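Local coordinates for protein cytochrome P450 CYP260B1 (Sorangium cellulosum, PDB 5HIW) that is a bacterial haem-thiolate protein of the cytochrome P450 superfamily, with a haem held in a mainly helical fold, at residues M1-S9 with A25-G36; L37-V48 with T297-R306. All blocks are in the same frame, centred on the assembly; numbering follows the deposited sequence.

How the contacts relate
Both contacts build the same mixed sheet. Contact 1 adds strand 4-5 at its outer edge, beside strand 31-34. Contact 2 pairs strand 39-42 with strand 298-302, far away in sequence. Strands 31-34 and 39-42 follow each other in the chain and are neighbours in the sheet, which puts the two contact centres about 9 Å apart. Ser-30 O to Leu-43 N, 2.7 Å, and Ser-30 OG to Asp-47 OD2, 2.6 Å, are probable hydrogen bonds between them. Only contact 2 reaches the haem: the Leu-303 side chain lies about 4 Å from it, whereas that of Phe-8 in contact 1 is about 13 Å away.

Contact 1: residues M1-S9 with A25-G36; sequences MLPRKNLFS and AAREHSVYFDEG
Ala-25, near the end of helix 17-28, meets Leu-7: Ala-25 CB lies 3.4 Å from Leu-7 CD1, a tight carbon contact. His-29 follows the helix. Pro-3 CG sits over one face of its ring, a CH-pi contact. At the ring edge, His-29 ND1 accepts a hydrogen bond from Lys-5 NZ, 3.2 Å away and near the ring plane. The Lys-5 chain is extended beyond CG, which carries the ammonium across to this imidazole. A water takes a second bond from NZ and donates to His-29 O. Val-31 CG1 touches Leu-2 CD1. The Tyr-32 ring packs against Lys-5 and Leu-7, with CG between its own backbone N and carbonyl carbon (chi1 84°). Lys-5 CB and Leu-7 CD1 approach the ring obliquely. Phe-33 N donates to Pro-3 O at 2.8 Å, and Phe-33 O accepts from Lys-5 N. The Phe-33 ring stacks flat against the Arg-4 guanidinium, with centres 4.2 Å apart and planes at 17°. Buried Asp-34 takes two bonds through one oxygen: OD2 accepts from Leu-7 N (2.9 Å), on the syn side, and from Tyr-32 OH (2.7 Å), on the anti lone pair. The Phe-8 ring edge lies against Tyr-32 OH, with Phe-8 CE1 at 3.3 Å. Glu-35 N donates to Lys-5 O. Glu-35 OE2 forms a salt bridge with Arg-4 NE, 2.8 Å apart, in the guanidinium plane and on the anti side of the carboxylate. The same guanidinium is thus held at its edge by charge and on one face by a ring. Strand 4-5, helix 17-28 and strand 31-34 form a beta-alpha-beta unit, whose parallel strands lie at one side of the mixed sheet of this P450, with 4-5 outermost.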
loop_
_atom_site.group_PDB
_atom_site.type_symbol
_atom_site.label_atom_id
_atom_site.label_comp_id
_atom_site.label_asym_id
_atom_site.label_seq_id
_atom_site.Cartn_x
_atom_site.Cartn_y
_atom_site.Cartn_z
ATOM N N MET A 1 -20.647 -26.471 0.781
ATOM C CA MET A 1 -19.355 -26.512 0.031
ATOM C C MET A 1 -19.289 -25.438 -1.095
ATOM O O MET A 1 -20.081 -25.408 -2.075
ATOM C CB MET A 1 -19.099 -27.944 -0.495
ATOM C CG MET A 1 -17.666 -28.445 -0.307
ATOM S SD MET A 1 -17.678 -30.248 -0.327
ATOM C CE MET A 1 -18.430 -30.664 -1.905
ATOM N N LEU A 2 -18.365 -24.499 -0.882
ATOM C CA LEU A 2 -17.928 -23.594 -1.915
ATOM C C LEU A 2 -17.127 -24.386 -2.918
ATOM O O LEU A 2 -16.459 -25.367 -2.591
ATOM C CB LEU A 2 -17.052 -22.438 -1.353
ATOM C CG LEU A 2 -17.697 -21.360 -0.474
ATOM C CD1 LEU A 2 -16.770 -20.191 -0.258
ATOM C CD2 LEU A 2 -18.940 -20.813 -1.098
ATOM N N PRO A 3 -17.198 -23.987 -4.164
ATOM C CA PRO A 3 -16.252 -24.570 -5.055
ATOM C C PRO A 3 -14.844 -24.189 -4.621
ATOM O O PRO A 3 -14.660 -23.088 -4.035
ATOM C CB PRO A 3 -16.612 -23.957 -6.379
ATOM C CG PRO A 3 -17.245 -22.665 -6.046
ATOM C CD PRO A 3 -17.915 -22.856 -4.745
ATOM N N ARG A 4 -13.850 -25.011 -4.934
ATOM C CA ARG A 4 -12.484 -24.746 -4.440
ATOM C C ARG A 4 -11.466 -24.683 -5.555
ATOM O O ARG A 4 -11.541 -25.416 -6.518
ATOM C CB ARG A 4 -12.043 -25.795 -3.432
ATOM C CG ARG A 4 -12.984 -26.009 -2.276
ATOM C CD ARG A 4 -12.643 -27.289 -1.556
ATOM N NE ARG A 4 -11.528 -27.178 -0.646
ATOM C CZ ARG A 4 -11.675 -26.848 0.620
ATOM N NH1 ARG A 4 -12.874 -26.545 1.100
ATOM N NH2 ARG A 4 -10.659 -26.887 1.417
ATOM N N LYS A 5 -10.500 -23.760 -5.453
ATOM C CA LYS A 5 -9.492 -23.559 -6.479
ATOM C C LYS A 5 -8.229 -23.047 -5.807
ATOM O O LYS A 5 -8.244 -22.834 -4.594
ATOM C CB LYS A 5 -9.973 -22.496 -7.488
ATOM C CG LYS A 5 -11.380 -22.681 -8.006
ATOM C CD LYS A 5 -11.708 -21.524 -8.952
ATOM C CE LYS A 5 -13.057 -21.790 -9.602
ATOM N NZ LYS A 5 -13.455 -20.791 -10.603
ATOM N N ASN A 6 -7.113 -22.998 -6.524
ATOM C CA ASN A 6 -5.861 -22.465 -5.934
ATOM C C ASN A 6 -5.380 -21.420 -6.953
ATOM O O ASN A 6 -4.756 -21.762 -7.943
ATOM C CB ASN A 6 -4.774 -23.560 -5.714
ATOM C CG ASN A 6 -3.551 -23.018 -4.912
ATOM O OD1 ASN A 6 -3.222 -21.848 -4.998
ATOM N ND2 ASN A 6 -2.912 -23.859 -4.109
ATOM N N LEU A 7 -5.828 -20.177 -6.799
ATOM C CA LEU A 7 -5.503 -19.137 -7.784
ATOM C C LEU A 7 -4.344 -18.216 -7.356
ATOM O O LEU A 7 -3.684 -17.613 -8.181
ATOM C CB LEU A 7 -6.772 -18.323 -8.024
ATOM C CG LEU A 7 -8.027 -19.054 -8.492
ATOM C CD1 LEU A 7 -9.130 -18.050 -8.684
ATOM C CD2 LEU A 7 -7.777 -19.787 -9.820
ATOM N N PHE A 8 -4.067 -18.146 -6.067
ATOM C CA PHE A 8 -3.088 -17.181 -5.557
ATOM C C PHE A 8 -1.633 -17.647 -5.602
ATOM O O PHE A 8 -0.724 -16.867 -5.363
ATOM C CB PHE A 8 -3.523 -16.677 -4.184
ATOM C CG PHE A 8 -4.619 -15.622 -4.264
ATOM C CD1 PHE A 8 -5.919 -15.943 -4.627
ATOM C CD2 PHE A 8 -4.322 -14.269 -4.027
ATOM C CE1 PHE A 8 -6.898 -14.990 -4.708
ATOM C CE2 PHE A 8 -5.308 -13.312 -4.116
ATOM C CZ PHE A 8 -6.591 -13.639 -4.421
ATOM N N SER A 9 -1.427 -18.936 -5.872
ATOM C CA SER A 9 -0.059 -19.481 -6.027
ATOM C C SER A 9 0.445 -19.259 -7.468
ATOM O O SER A 9 1.606 -19.430 -7.759
ATOM C CB SER A 9 -0.012 -20.972 -5.593
ATOM O OG SER A 9 -1.027 -21.699 -6.274
ATOM N N ALA A 25 -11.383 -16.501 -13.763
ATOM C CA ALA A 25 -11.925 -17.313 -12.694
ATOM C C ALA A 25 -13.197 -16.702 -12.162
ATOM O O ALA A 25 -14.118 -17.414 -11.820
ATOM C CB ALA A 25 -10.909 -17.512 -11.557
ATOM N N ALA A 26 -13.251 -15.378 -12.069
ATOM C CA ALA A 26 -14.457 -14.669 -11.572
ATOM C C ALA A 26 -15.671 -14.860 -12.512
ATOM O O ALA A 26 -16.796 -14.839 -12.067
ATOM C CB ALA A 26 -14.178 -13.169 -11.516
ATOM N N ARG A 27 -15.424 -14.859 -13.812
ATOM C CA ARG A 27 -16.472 -15.261 -14.767
ATOM C C ARG A 27 -17.037 -16.639 -14.379
ATOM O O ARG A 27 -18.244 -16.808 -14.351
ATOM C CB ARG A 27 -15.964 -15.210 -16.214
ATOM C CG ARG A 27 -15.875 -13.763 -16.721
ATOM C CD ARG A 27 -15.663 -13.555 -18.224
ATOM N NE ARG A 27 -14.579 -14.382 -18.722
ATOM C CZ ARG A 27 -13.293 -14.047 -18.788
ATOM N NH1 ARG A 27 -12.876 -12.854 -18.377
ATOM N NH2 ARG A 27 -12.414 -14.932 -19.286
ATOM N N GLU A 28 -16.202 -17.603 -14.018
ATOM C CA GLU A 28 -16.769 -18.889 -13.565
ATOM C C GLU A 28 -17.492 -18.863 -12.217
ATOM O O GLU A 28 -18.562 -19.417 -12.127
ATOM C CB GLU A 28 -15.743 -20.027 -13.587
ATOM C CG GLU A 28 -14.972 -20.129 -14.895
ATOM C CD GLU A 28 -15.929 -20.481 -16.009
ATOM O OE1 GLU A 28 -16.557 -21.575 -15.889
ATOM O OE2 GLU A 28 -16.148 -19.615 -16.905
ATOM N N HIS A 29 -16.867 -18.372 -11.137
ATOM C CA HIS A 29 -17.526 -18.202 -9.826
ATOM C C HIS A 29 -16.952 -16.917 -9.166
ATOM O O HIS A 29 -15.759 -16.798 -9.045
ATOM C CB HIS A 29 -17.222 -19.353 -8.829
ATOM C CG HIS A 29 -17.492 -20.735 -9.360
ATOM N ND1 HIS A 29 -16.595 -21.399 -10.163
ATOM C CD2 HIS A 29 -18.562 -21.557 -9.226
ATOM C CE1 HIS A 29 -17.120 -22.563 -10.534
ATOM N NE2 HIS A 29 -18.306 -22.687 -9.961
ATOM N N SER A 30 -17.818 -16.095 -8.612
ATOM C CA SER A 30 -17.372 -14.973 -7.811
ATOM C C SER A 30 -16.747 -15.360 -6.476
ATOM O O SER A 30 -15.668 -14.837 -6.116
ATOM C CB SER A 30 -18.545 -13.997 -7.606
ATOM O OG SER A 30 -18.100 -12.828 -6.891
ATOM N N VAL A 31 -17.407 -16.260 -5.748
ATOM C CA VAL A 31 -17.018 -16.699 -4.402
ATOM C C VAL A 31 -16.577 -18.173 -4.441
ATOM O O VAL A 31 -17.280 -19.030 -4.998
ATOM C CB VAL A 31 -18.198 -16.481 -3.398
ATOM C CG1 VAL A 31 -17.783 -16.801 -1.988
ATOM C CG2 VAL A 31 -18.708 -15.060 -3.465
ATOM N N TYR A 32 -15.416 -18.457 -3.897
ATOM C CA TYR A 32 -14.763 -19.770 -4.016
ATOM C C TYR A 32 -13.827 -19.866 -2.872
ATOM O O TYR A 32 -13.490 -18.834 -2.254
ATOM C CB TYR A 32 -14.076 -19.942 -5.367
ATOM C CG TYR A 32 -12.711 -19.349 -5.391
ATOM C CD1 TYR A 32 -12.548 -17.985 -5.635
ATOM C CD2 TYR A 32 -11.608 -20.090 -5.122
ATOM C CE1 TYR A 32 -11.286 -17.389 -5.607
ATOM C CE2 TYR A 32 -10.358 -19.521 -5.092
ATOM C CZ TYR A 32 -10.212 -18.135 -5.359
ATOM O OH TYR A 32 -9.001 -17.514 -5.223
ATOM N N PHE A 33 -13.405 -21.073 -2.504
ATOM C CA PHE A 33 -12.535 -21.239 -1.369
ATOM C C PHE A 33 -11.215 -21.460 -2.022
ATOM O O PHE A 33 -11.026 -22.400 -2.825
ATOM C CB PHE A 33 -12.958 -22.438 -0.470
ATOM C CG PHE A 33 -12.096 -22.677 0.715
ATOM C CD1 PHE A 33 -10.891 -23.364 0.622
ATOM C CD2 PHE A 33 -12.498 -22.252 1.972
ATOM C CE1 PHE A 33 -10.124 -23.546 1.735
ATOM C CE2 PHE A 33 -11.702 -22.434 3.091
ATOM C CZ PHE A 33 -10.503 -23.093 2.978
ATOM N N ASP A 34 -10.271 -20.590 -1.688
ATOM C CA ASP A 34 -8.920 -20.742 -2.181
ATOM C C ASP A 34 -8.120 -21.588 -1.219
ATOM O O ASP A 34 -7.852 -21.214 -0.101
ATOM C CB ASP A 34 -8.230 -19.388 -2.366
ATOM C CG ASP A 34 -7.004 -19.500 -3.192
ATOM O OD1 ASP A 34 -5.988 -19.989 -2.671
ATOM O OD2 ASP A 34 -7.064 -19.141 -4.393
ATOM N N GLU A 35 -7.698 -22.737 -1.727
ATOM C CA GLU A 35 -6.900 -23.710 -0.954
ATOM C C GLU A 35 -5.507 -23.245 -0.621
ATOM O O GLU A 35 -4.988 -23.647 0.383
ATOM C CB GLU A 35 -6.872 -25.076 -1.708
ATOM C CG GLU A 35 -8.238 -25.701 -1.779
ATOM C CD GLU A 35 -8.295 -27.076 -2.445
ATOM O OE1 GLU A 35 -7.520 -27.338 -3.359
ATOM O OE2 GLU A 35 -9.236 -27.815 -2.091
ATOM N N GLY A 36 -4.920 -22.368 -1.438
ATOM C CA GLY A 36 -3.576 -21.780 -1.125
ATOM C C GLY A 36 -3.719 -20.779 0.038
ATOM O O GLY A 36 -2.915 -20.788 0.959
HETATM O O HOH W 1 -13.525 -18.434 -8.912
#

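Contact 2: residues L37-V48 with T297-R306; sequences LGVPVVLRGADV and TILYLSLIAR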
loop_
_atom_site.group_PDB
_atom_site.type_symbol
_atom_site.label_atom_id
_atom_site.label_comp_id
_atom_site.label_asym_id
_atom_site.label_seq_id
_atom_site.Cartn_x
_atom_site.Cartn_y
_atom_site.Cartn_z
ATOM N N LEU A 37 -4.718 -19.917 0.009
ATOM C CA LEU A 37 -4.959 -18.928 1.109
ATOM C C LEU A 37 -5.631 -19.528 2.301
ATOM O O LEU A 37 -5.460 -19.045 3.396
ATOM C CB LEU A 37 -5.828 -17.718 0.637
ATOM C CG LEU A 37 -5.331 -16.881 -0.556
ATOM C CD1 LEU A 37 -6.262 -15.720 -0.746
ATOM C CD2 LEU A 37 -3.886 -16.359 -0.424
ATOM N N GLY A 38 -6.446 -20.567 2.121
ATOM C CA GLY A 38 -7.151 -21.183 3.248
ATOM C C GLY A 38 -8.438 -20.489 3.658
ATOM O O GLY A 38 -8.923 -20.709 4.773
ATOM N N VAL A 39 -9.001 -19.655 2.784
ATOM C CA VAL A 39 -10.208 -18.936 3.074
ATOM C C VAL A 39 -11.066 -18.750 1.866
ATOM O O VAL A 39 -10.559 -18.760 0.718
ATOM C CB VAL A 39 -9.891 -17.522 3.671
ATOM C CG1 VAL A 39 -9.226 -17.649 5.015
ATOM C CG2 VAL A 39 -9.034 -16.697 2.727
ATOM N N PRO A 40 -12.379 -18.469 2.078
ATOM C CA PRO A 40 -13.224 -18.059 0.983
ATOM C C PRO A 40 -12.716 -16.698 0.411
ATOM O O PRO A 40 -12.154 -15.909 1.158
ATOM C CB PRO A 40 -14.595 -17.841 1.627
ATOM C CG PRO A 40 -14.524 -18.502 2.930
ATOM C CD PRO A 40 -13.107 -18.507 3.354
ATOM N N VAL A 41 -12.896 -16.501 -0.869
ATOM C CA VAL A 41 -12.479 -15.289 -1.595
ATOM C C VAL A 41 -13.682 -14.812 -2.353
ATOM O O VAL A 41 -14.426 -15.616 -2.931
ATOM C CB VAL A 41 -11.302 -15.600 -2.518
ATOM C CG1 VAL A 41 -10.965 -14.461 -3.396
ATOM C CG2 VAL A 41 -10.084 -15.979 -1.735
ATOM N N VAL A 42 -13.881 -13.503 -2.375
ATOM C CA VAL A 42 -14.789 -12.825 -3.288
ATOM C C VAL A 42 -14.031 -12.158 -4.384
ATOM O O VAL A 42 -13.110 -11.288 -4.151
ATOM C CB VAL A 42 -15.605 -11.765 -2.555
ATOM C CG1 VAL A 42 -16.696 -11.206 -3.426
ATOM C CG2 VAL A 42 -16.212 -12.402 -1.302
ATOM N N LEU A 43 -14.383 -12.535 -5.574
ATOM C CA LEU A 43 -13.729 -11.997 -6.761
ATOM C C LEU A 43 -14.436 -10.848 -7.479
ATOM O O LEU A 43 -13.773 -9.859 -7.781
ATOM C CB LEU A 43 -13.415 -13.074 -7.778
ATOM C CG LEU A 43 -12.405 -14.166 -7.395
ATOM C CD1 LEU A 43 -12.319 -15.244 -8.494
ATOM C CD2 LEU A 43 -11.014 -13.554 -7.157
ATOM N N ARG A 44 -15.729 -10.952 -7.782
ATOM C CA ARG A 44 -16.354 -9.951 -8.683
ATOM C C ARG A 44 -16.402 -8.594 -7.996
ATOM O O ARG A 44 -16.739 -8.474 -6.796
ATOM C CB ARG A 44 -17.769 -10.289 -9.116
ATOM C CG ARG A 44 -17.731 -11.497 -10.065
ATOM C CD ARG A 44 -19.120 -11.967 -10.418
ATOM N NE ARG A 44 -18.994 -13.243 -11.118
ATOM C CZ ARG A 44 -20.017 -13.976 -11.569
ATOM N NH1 ARG A 44 -21.289 -13.564 -11.441
ATOM N NH2 ARG A 44 -19.735 -15.138 -12.140
ATOM N N GLY A 45 -16.063 -7.607 -8.790
ATOM C CA GLY A 45 -16.024 -6.222 -8.333
ATOM C C GLY A 45 -17.286 -5.771 -7.634
ATOM O O GLY A 45 -17.218 -5.154 -6.605
ATOM N N ALA A 46 -18.463 -6.074 -8.197
ATOM C CA ALA A 46 -19.724 -5.688 -7.578
ATOM C C ALA A 46 -19.969 -6.348 -6.256
ATOM O O ALA A 46 -20.533 -5.726 -5.371
ATOM C CB ALA A 46 -20.910 -5.964 -8.539
ATOM N N ASP A 47 -19.532 -7.610 -6.094
ATOM C CA ASP A 47 -19.643 -8.277 -4.823
ATOM C C ASP A 47 -18.642 -7.731 -3.809
ATOM O O ASP A 47 -18.985 -7.555 -2.629
ATOM C CB ASP A 47 -19.417 -9.762 -4.986
ATOM C CG ASP A 47 -20.506 -10.441 -5.879
ATOM O OD1 ASP A 47 -21.622 -9.912 -5.877
ATOM O OD2 ASP A 47 -20.247 -11.495 -6.501
ATOM N N VAL A 48 -17.459 -7.401 -4.274
ATOM C CA VAL A 48 -16.474 -6.845 -3.369
ATOM C C VAL A 48 -16.957 -5.451 -2.836
ATOM O O VAL A 48 -16.953 -5.203 -1.652
ATOM C CB VAL A 48 -15.076 -6.707 -4.029
ATOM C CG1 VAL A 48 -14.145 -5.889 -3.102
ATOM C CG2 VAL A 48 -14.473 -8.088 -4.270
ATOM N N THR A 297 -17.042 -16.639 9.610
ATOM C CA THR A 297 -16.147 -16.834 8.481
ATOM C C THR A 297 -15.155 -15.685 8.321
ATOM O O THR A 297 -15.517 -14.535 8.491
ATOM C CB THR A 297 -16.964 -16.848 7.206
ATOM O OG1 THR A 297 -18.010 -17.815 7.327
ATOM C CG2 THR A 297 -16.088 -17.134 5.964
ATOM N N ILE A 298 -13.919 -16.010 7.984
ATOM C CA ILE A 298 -12.927 -15.017 7.534
ATOM C C ILE A 298 -12.905 -14.983 5.994
ATOM O O ILE A 298 -12.639 -16.021 5.350
ATOM C CB ILE A 298 -11.549 -15.354 8.077
ATOM C CG1 ILE A 298 -11.597 -15.392 9.630
ATOM C CG2 ILE A 298 -10.532 -14.351 7.557
ATOM C CD1 ILE A 298 -10.266 -15.701 10.316
ATOM N N LEU A 299 -13.213 -13.809 5.423
ATOM C CA LEU A 299 -13.463 -13.594 3.990
ATOM C C LEU A 299 -12.390 -12.697 3.375
ATOM O O LEU A 299 -12.065 -11.651 3.946
ATOM C CB LEU A 299 -14.817 -12.966 3.841
ATOM C CG LEU A 299 -15.439 -12.851 2.483
ATOM C CD1 LEU A 299 -15.693 -14.263 1.891
ATOM C CD2 LEU A 299 -16.723 -12.059 2.544
ATOM N N TYR A 300 -11.793 -13.140 2.257
ATOM C CA TYR A 300 -10.814 -12.388 1.551
ATOM C C TYR A 300 -11.438 -11.753 0.303
ATOM O O TYR A 300 -12.047 -12.440 -0.565
ATOM C CB TYR A 300 -9.621 -13.300 1.207
ATOM C CG TYR A 300 -8.408 -12.687 0.513
ATOM C CD1 TYR A 300 -8.351 -12.508 -0.843
ATOM C CD2 TYR A 300 -7.346 -12.287 1.241
ATOM C CE1 TYR A 300 -7.222 -11.957 -1.445
ATOM C CE2 TYR A 300 -6.221 -11.753 0.662
ATOM C CZ TYR A 300 -6.137 -11.634 -0.657
ATOM O OH TYR A 300 -5.030 -11.081 -1.219
ATOM N N LEU A 301 -11.184 -10.459 0.136
ATOM C CA LEU A 301 -11.725 -9.689 -1.016
ATOM C C LEU A 301 -10.626 -9.364 -1.997
ATOM O O LEU A 301 -9.610 -8.770 -1.619
ATOM C CB LEU A 301 -12.351 -8.378 -0.520
ATOM C CG LEU A 301 -13.347 -8.457 0.636
ATOM C CD1 LEU A 301 -13.878 -7.089 1.034
ATOM C CD2 LEU A 301 -14.517 -9.299 0.162
ATOM N N SER A 302 -10.758 -9.813 -3.244
ATOM C CA SER A 302 -9.817 -9.475 -4.261
ATOM C C SER A 302 -9.956 -7.996 -4.652
ATOM O O SER A 302 -11.030 -7.525 -5.011
ATOM C CB SER A 302 -10.022 -10.266 -5.544
ATOM O OG SER A 302 -9.076 -9.848 -6.545
ATOM N N LEU A 303 -8.867 -7.278 -4.545
ATOM C CA LEU A 303 -8.817 -5.883 -4.975
ATOM C C LEU A 303 -8.254 -5.775 -6.377
ATOM O O LEU A 303 -8.046 -4.685 -6.857
ATOM C CB LEU A 303 -8.035 -5.067 -3.962
ATOM C CG LEU A 303 -8.563 -5.069 -2.539
ATOM C CD1 LEU A 303 -7.684 -4.278 -1.554
ATOM C CD2 LEU A 303 -9.968 -4.577 -2.358
ATOM N N ILE A 304 -7.994 -6.923 -7.054
ATOM C CA ILE A 304 -7.472 -6.932 -8.407
ATOM C C ILE A 304 -8.482 -7.347 -9.503
ATOM O O ILE A 304 -8.399 -6.852 -10.613
ATOM C CB ILE A 304 -6.175 -7.823 -8.485
ATOM C CG1 ILE A 304 -4.983 -7.111 -7.768
ATOM C CG2 ILE A 304 -5.735 -8.195 -9.900
ATOM C CD1 ILE A 304 -3.755 -7.933 -7.389
ATOM N N ALA A 305 -9.345 -8.320 -9.216
ATOM C CA ALA A 305 -10.155 -8.873 -10.298
ATOM C C ALA A 305 -10.970 -7.794 -11.047
ATOM O O ALA A 305 -11.005 -7.791 -12.252
ATOM C CB ALA A 305 -11.061 -9.895 -9.745
ATOM N N ARG A 306 -11.557 -6.881 -10.320
ATOM C CA ARG A 306 -12.300 -5.697 -10.934
ATOM C C ARG A 306 -11.473 -5.007 -11.956
ATOM O O ARG A 306 -11.984 -4.603 -13.001
ATOM C CB ARG A 306 -12.758 -4.704 -9.875
ATOM C CG ARG A 306 -13.721 -3.639 -10.361
ATOM C CD ARG A 306 -14.327 -2.808 -9.237
ATOM N NE ARG A 306 -15.592 -2.262 -9.725
ATOM C CZ ARG A 306 -15.727 -1.145 -10.455
ATOM N NH1 ARG A 306 -14.696 -0.387 -10.800
ATOM N NH2 ARG A 306 -16.928 -0.796 -10.888
HETATM O O HOH W 2 -12.399 -7.364 -7.498
#
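Strands 39-42 and 298-302 run parallel, with axes 4.6 Å apart at closest and 34° between their directions. Three backbone hydrogen bonds join them: Tyr-300 N to Pro-40 O, Val-42 N to Tyr-300 O and Ser-302 N to Val-42 O. This is the middle of the mixed beta sheet of the P450 fold: strand 31-34 flanks 39-42, and strand 277-282 flanks 298-302. Gly-38 and Val-39 form a G1 beta bulge opposite Asp-34, where the chain enters strand 39-42. On the face of Val-41 and Tyr-300, the tyrosine ring lies beside the valine. Leu-37 CD1 sits over the centre of that ring, 3.8 Å from its centroid and 8° off the normal. Tyr-300 CG is anti to the backbone N (chi1 -177°), which lays the ring alongside Val-41. Phe-8 meets the same ring with its plane nearly perpendicular. On the other face, Val-42 CG2 touches both Leu-299 CD1, 3.7 Å away, and Leu-301 CD2, 3.8 Å away. Val-48, on the helix that follows strand 39-42, extends this layer: its CG1 touches Leu-301 CB. Pro-40 CG lies against Thr-297 CG2. Pro-40 CD comes to 3.2 Å from Ile-298 O, a buried carbonyl with no polar partner in the model. Beyond the strands, Leu-303 turns to the haem pocket. Gly-45 CA packs on Arg-306 CB. Ser-302 OG accepts from the N of Ile-304 and of Ala-305, an ST turn and an ST motif in one. One water joins the ends of the two segments: it donates to Leu-43 O and Ser-302 O and accepts from Arg-306 N at 3.0 Å.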